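Local atomic coordinates of guanidinopropionase (Pseudomonas aeruginosa, PDB entry 3NIQ), a protein that catalyses the manganese-dependent hydrolysis of 3-guanidinopropanoate to beta-alanine and urea, acting as a homohexamer of the arginase family. Residues Asp4-Arg16 with Met24-Gln36. Residues are numbered along the deposited sequence; the frame is centred on the assembly and turned at random.
Sequences DHPQPLDAAEIPR and MRLPAFTDPAALQ
The guanidinium of Arg25 reaches into the bend of 9-16 and lies between Leu9 CB, centred over one face, and Arg16 CA, nearer the rim of the other. Its end-on grip places both terminal nitrogens on Ile14 O, which lies in the guanidinium plane: NH2 makes the straighter bond (3.0 Å, 159°), whereas NH1, at 3.3 Å, approaches from above the carbonyl plane. NH1 also hydrogen-bonds Ala18 O, between the segments, and more weakly Pro15 O, bonds that would restrain the group's rotation. A bend at chi3 (-68°) takes the chain across Leu9 at about a right angle. Both segments belong to the N-terminal loop region leading into strand 37-42, the first in sequence of the parallel sheet of the arginase fold, and Pro15 and Arg16 also meet two neighbouring subunits. Arg16 crosses Arg25 with guanidinium planes 49° apart and its NH1, hydrogen-bonded to Ser66 O, 4.5 Å from the like-charged Arg25 NH2. Arg25 O accepts from Leu9 N at 2.9 Å, and a water bridges it to Gln7 O. Farther along, the Leu26 and Pro8 side chains lie side by side, CD2 3.8 Å from CD, while Pro6 CG comes obliquely to within 3.4 Å of Phe29 CZ.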
loop_
_atom_site.group_PDB
_atom_site.type_symbol
_atom_site.label_atom_id
_atom_site.label_comp_id
_atom_site.label_asym_id
_atom_site.label_seq_id
_atom_site.Cartn_x
_atom_site.Cartn_y
_atom_site.Cartn_z
ATOM N N ASP A 4 14.404 41.233 -5.652
ATOM C CA ASP A 4 13.103 40.871 -6.316
ATOM C C ASP A 4 13.168 39.559 -7.128
ATOM O O ASP A 4 12.420 39.376 -8.089
ATOM C CB ASP A 4 12.566 42.033 -7.183
ATOM C CG ASP A 4 13.500 42.406 -8.339
ATOM O OD1 ASP A 4 14.724 42.146 -8.262
ATOM O OD2 ASP A 4 12.998 42.975 -9.333
ATOM N N HIS A 5 14.061 38.656 -6.737
ATOM C CA HIS A 5 14.082 37.310 -7.313
ATOM C C HIS A 5 12.758 36.626 -6.981
ATOM O O HIS A 5 12.130 36.969 -5.986
ATOM C CB HIS A 5 15.249 36.516 -6.737
ATOM C CG HIS A 5 16.596 37.062 -7.108
ATOM N ND1 HIS A 5 17.773 36.420 -6.785
ATOM C CD2 HIS A 5 16.953 38.180 -7.789
ATOM C CE1 HIS A 5 18.799 37.119 -7.246
ATOM N NE2 HIS A 5 18.328 38.195 -7.855
ATOM N N PRO A 6 12.311 35.671 -7.818
ATOM C CA PRO A 6 11.169 34.858 -7.368
ATOM C C PRO A 6 11.511 34.168 -6.046
ATOM O O PRO A 6 12.674 33.876 -5.787
ATOM C CB PRO A 6 11.011 33.826 -8.487
ATOM C CG PRO A 6 11.575 34.529 -9.711
ATOM C CD PRO A 6 12.766 35.294 -9.173
ATOM N N GLN A 7 10.511 33.976 -5.195
ATOM C CA GLN A 7 10.711 33.297 -3.925
ATOM C C GLN A 7 9.587 32.267 -3.785
ATOM O O GLN A 7 8.483 32.490 -4.292
ATOM C CB GLN A 7 10.658 34.280 -2.731
ATOM C CG GLN A 7 11.765 35.360 -2.671
ATOM C CD GLN A 7 13.150 34.821 -2.334
ATOM O OE1 GLN A 7 13.303 33.853 -1.597
ATOM N NE2 GLN A 7 14.171 35.464 -2.872
ATOM N N PRO A 8 9.864 31.146 -3.099
ATOM C CA PRO A 8 8.842 30.139 -2.813
ATOM C C PRO A 8 7.723 30.756 -1.986
ATOM O O PRO A 8 7.960 31.765 -1.327
ATOM C CB PRO A 8 9.581 29.120 -1.925
ATOM C CG PRO A 8 11.031 29.351 -2.167
ATOM C CD PRO A 8 11.160 30.818 -2.468
ATOM N N LEU A 9 6.536 30.150 -1.990
ATOM C CA LEU A 9 5.475 30.576 -1.076
ATOM C C LEU A 9 6.015 30.626 0.359
ATOM O O LEU A 9 6.749 29.737 0.792
ATOM C CB LEU A 9 4.252 29.650 -1.170
ATOM C CG LEU A 9 3.427 29.634 -2.470
ATOM C CD1 LEU A 9 2.322 28.544 -2.452
ATOM C CD2 LEU A 9 2.815 31.003 -2.763
ATOM N N ASP A 10 5.675 31.682 1.089
ATOM C CA ASP A 10 6.158 31.828 2.460
ATOM C C ASP A 10 5.450 30.856 3.429
ATOM O O ASP A 10 4.249 30.998 3.697
ATOM C CB ASP A 10 5.980 33.276 2.917
ATOM C CG ASP A 10 6.743 33.590 4.198
ATOM O OD1 ASP A 10 7.444 32.708 4.754
ATOM O OD2 ASP A 10 6.634 34.750 4.640
ATOM N N ALA A 11 6.206 29.878 3.934
ATOM C CA ALA A 11 5.659 28.810 4.788
ATOM C C ALA A 11 5.211 29.311 6.160
ATOM O O ALA A 11 4.503 28.615 6.891
ATOM C CB ALA A 11 6.664 27.681 4.946
ATOM N N ALA A 12 5.643 30.518 6.515
ATOM C CA ALA A 12 5.205 31.156 7.757
ATOM C C ALA A 12 3.765 31.656 7.604
ATOM O O ALA A 12 3.128 32.032 8.586
ATOM C CB ALA A 12 6.139 32.300 8.100
ATOM N N GLU A 13 3.267 31.636 6.366
ATOM C CA GLU A 13 1.968 32.192 6.005
ATOM C C GLU A 13 1.078 31.166 5.288
ATOM O O GLU A 13 -0.147 31.199 5.421
ATOM C CB GLU A 13 2.184 33.390 5.069
ATOM C CG GLU A 13 0.996 34.342 4.928
ATOM C CD GLU A 13 1.022 35.470 5.960
ATOM O OE1 GLU A 13 -0.067 35.961 6.349
ATOM O OE2 GLU A 13 2.133 35.864 6.379
ATOM N N ILE A 14 1.696 30.296 4.491
ATOM C CA ILE A 14 0.970 29.312 3.699
ATOM C C ILE A 14 1.554 27.939 4.017
ATOM O O ILE A 14 2.699 27.658 3.668
ATOM C CB ILE A 14 1.037 29.612 2.177
ATOM C CG1 ILE A 14 0.452 31.008 1.873
ATOM C CG2 ILE A 14 0.239 28.553 1.390
ATOM C CD1 ILE A 14 0.849 31.584 0.498
ATOM N N PRO A 15 0.783 27.088 4.715
ATOM C CA PRO A 15 1.401 25.844 5.194
ATOM C C PRO A 15 1.806 24.974 4.001
ATOM O O PRO A 15 1.256 25.135 2.909
ATOM C CB PRO A 15 0.301 25.183 6.016
ATOM C CG PRO A 15 -0.805 26.244 6.167
ATOM C CD PRO A 15 -0.666 27.132 4.979
ATOM N N ARG A 16 2.776 24.093 4.211
ATOM C CA ARG A 16 3.432 23.368 3.122
ATOM C C ARG A 16 2.522 22.383 2.383
ATOM O O ARG A 16 2.874 21.888 1.309
ATOM C CB ARG A 16 4.679 22.649 3.655
ATOM C CG ARG A 16 5.725 23.611 4.144
ATOM C CD ARG A 16 6.932 22.903 4.752
ATOM N NE ARG A 16 7.932 23.888 5.173
ATOM C CZ ARG A 16 8.680 24.637 4.349
ATOM N NH1 ARG A 16 8.584 24.541 3.015
ATOM N NH2 ARG A 16 9.546 25.497 4.864
ATOM N N MET A 24 9.374 23.519 -5.655
ATOM C CA MET A 24 9.793 24.347 -4.516
ATOM C C MET A 24 8.756 25.435 -4.191
ATOM O O MET A 24 9.091 26.413 -3.543
ATOM C CB MET A 24 11.169 24.990 -4.778
ATOM C CG MET A 24 12.240 24.042 -5.364
ATOM S SD MET A 24 12.639 22.696 -4.255
ATOM C CE MET A 24 13.859 21.794 -5.252
ATOM N N ARG A 25 7.518 25.266 -4.675
ATOM C CA ARG A 25 6.443 26.276 -4.531
ATOM C C ARG A 25 6.859 27.652 -5.029
ATOM O O ARG A 25 6.493 28.684 -4.449
ATOM C CB ARG A 25 5.941 26.358 -3.074
ATOM C CG ARG A 25 5.467 24.995 -2.516
ATOM C CD ARG A 25 4.427 25.155 -1.413
ATOM N NE ARG A 25 5.003 25.760 -0.217
ATOM C CZ ARG A 25 4.280 26.235 0.797
ATOM N NH1 ARG A 25 2.950 26.177 0.766
ATOM N NH2 ARG A 25 4.884 26.768 1.840
ATOM N N LEU A 26 7.616 27.664 -6.116
ATOM C CA LEU A 26 8.048 28.899 -6.747
ATOM C C LEU A 26 6.969 29.343 -7.725
ATOM O O LEU A 26 6.034 28.563 -8.016
ATOM C CB LEU A 26 9.395 28.667 -7.479
ATOM C CG LEU A 26 10.643 28.510 -6.600
ATOM C CD1 LEU A 26 11.747 27.751 -7.327
ATOM C CD2 LEU A 26 11.203 29.855 -6.135
ATOM N N PRO A 27 7.065 30.595 -8.233
ATOM C CA PRO A 27 6.164 30.986 -9.311
ATOM C C PRO A 27 6.432 30.184 -10.580
ATOM O O PRO A 27 7.570 29.703 -10.795
ATOM C CB PRO A 27 6.488 32.486 -9.523
ATOM C CG PRO A 27 7.147 32.922 -8.255
ATOM C CD PRO A 27 7.955 31.703 -7.856
ATOM N N ALA A 28 5.385 30.007 -11.391
ATOM C CA ALA A 28 5.512 29.360 -12.688
ATOM C C ALA A 28 5.885 30.375 -13.767
ATOM O O ALA A 28 5.395 31.515 -13.755
ATOM C CB ALA A 28 4.239 28.649 -13.051
ATOM N N PHE A 29 6.766 29.955 -14.681
ATOM C CA PHE A 29 7.274 30.816 -15.753
ATOM C C PHE A 29 7.150 30.105 -17.085
ATOM O O PHE A 29 7.217 28.866 -17.163
ATOM C CB PHE A 29 8.744 31.228 -15.522
ATOM C CG PHE A 29 8.942 32.151 -14.353
ATOM C CD1 PHE A 29 8.996 33.534 -14.543
ATOM C CD2 PHE A 29 9.078 31.634 -13.058
ATOM C CE1 PHE A 29 9.170 34.396 -13.478
ATOM C CE2 PHE A 29 9.262 32.486 -11.968
ATOM C CZ PHE A 29 9.306 33.875 -12.170
ATOM N N THR A 30 6.993 30.896 -18.136
ATOM C CA THR A 30 6.896 30.367 -19.490
ATOM C C THR A 30 8.070 30.855 -20.357
ATOM O O THR A 30 8.362 30.303 -21.405
ATOM C CB THR A 30 5.549 30.783 -20.133
ATOM O OG1 THR A 30 5.424 30.144 -21.401
ATOM C CG2 THR A 30 5.463 32.304 -20.341
ATOM N N ASP A 31 8.732 31.908 -19.903
ATOM C CA ASP A 31 9.833 32.480 -20.640
ATOM C C ASP A 31 11.141 32.177 -19.937
ATOM O O ASP A 31 11.387 32.704 -18.847
ATOM C CB ASP A 31 9.648 34.004 -20.762
ATOM C CG ASP A 31 10.792 34.671 -21.509
ATOM O OD1 ASP A 31 11.683 33.942 -22.002
ATOM O OD2 ASP A 31 10.796 35.915 -21.595
ATOM N N PRO A 32 12.003 31.356 -20.567
ATOM C CA PRO A 32 13.292 30.991 -19.982
ATOM C C PRO A 32 14.137 32.207 -19.622
ATOM O O PRO A 32 14.862 32.173 -18.614
ATOM C CB PRO A 32 13.993 30.185 -21.099
ATOM C CG PRO A 32 12.974 29.904 -22.129
ATOM C CD PRO A 32 11.863 30.886 -21.964
ATOM N N ALA A 33 14.045 33.263 -20.433
ATOM C CA ALA A 33 14.839 34.495 -20.229
ATOM C C ALA A 33 14.535 35.194 -18.901
ATOM O O ALA A 33 15.350 35.985 -18.400
ATOM C CB ALA A 33 14.637 35.482 -21.411
ATOM N N ALA A 34 13.371 34.902 -18.324
ATOM C CA ALA A 34 13.010 35.466 -17.023
ATOM C C ALA A 34 13.833 34.856 -15.873
ATOM O O ALA A 34 13.817 35.380 -14.764
ATOM C CB ALA A 34 11.511 35.298 -16.771
ATOM N N LEU A 35 14.572 33.771 -16.144
ATOM C CA LEU A 35 15.243 32.988 -15.087
ATOM C C LEU A 35 16.728 32.729 -15.340
ATOM O O LEU A 35 17.165 32.693 -16.483
ATOM C CB LEU A 35 14.546 31.622 -14.929
ATOM C CG LEU A 35 13.055 31.670 -14.621
ATOM C CD1 LEU A 35 12.430 30.282 -14.733
ATOM C CD2 LEU A 35 12.854 32.278 -13.250
ATOM N N GLN A 36 17.486 32.511 -14.263
ATOM C CA GLN A 36 18.888 32.114 -14.370
ATOM C C GLN A 36 19.052 30.608 -14.202
ATOM O O GLN A 36 19.964 30.002 -14.784
ATOM C CB GLN A 36 19.752 32.860 -13.351
ATOM C CG GLN A 36 19.860 34.369 -13.628
ATOM C CD GLN A 36 20.505 35.073 -12.464
ATOM O OE1 GLN A 36 19.840 35.413 -11.502
ATOM N NE2 GLN A 36 21.818 35.227 -12.513
HETATM O O HOH W 1 5.679 31.207 -5.164
#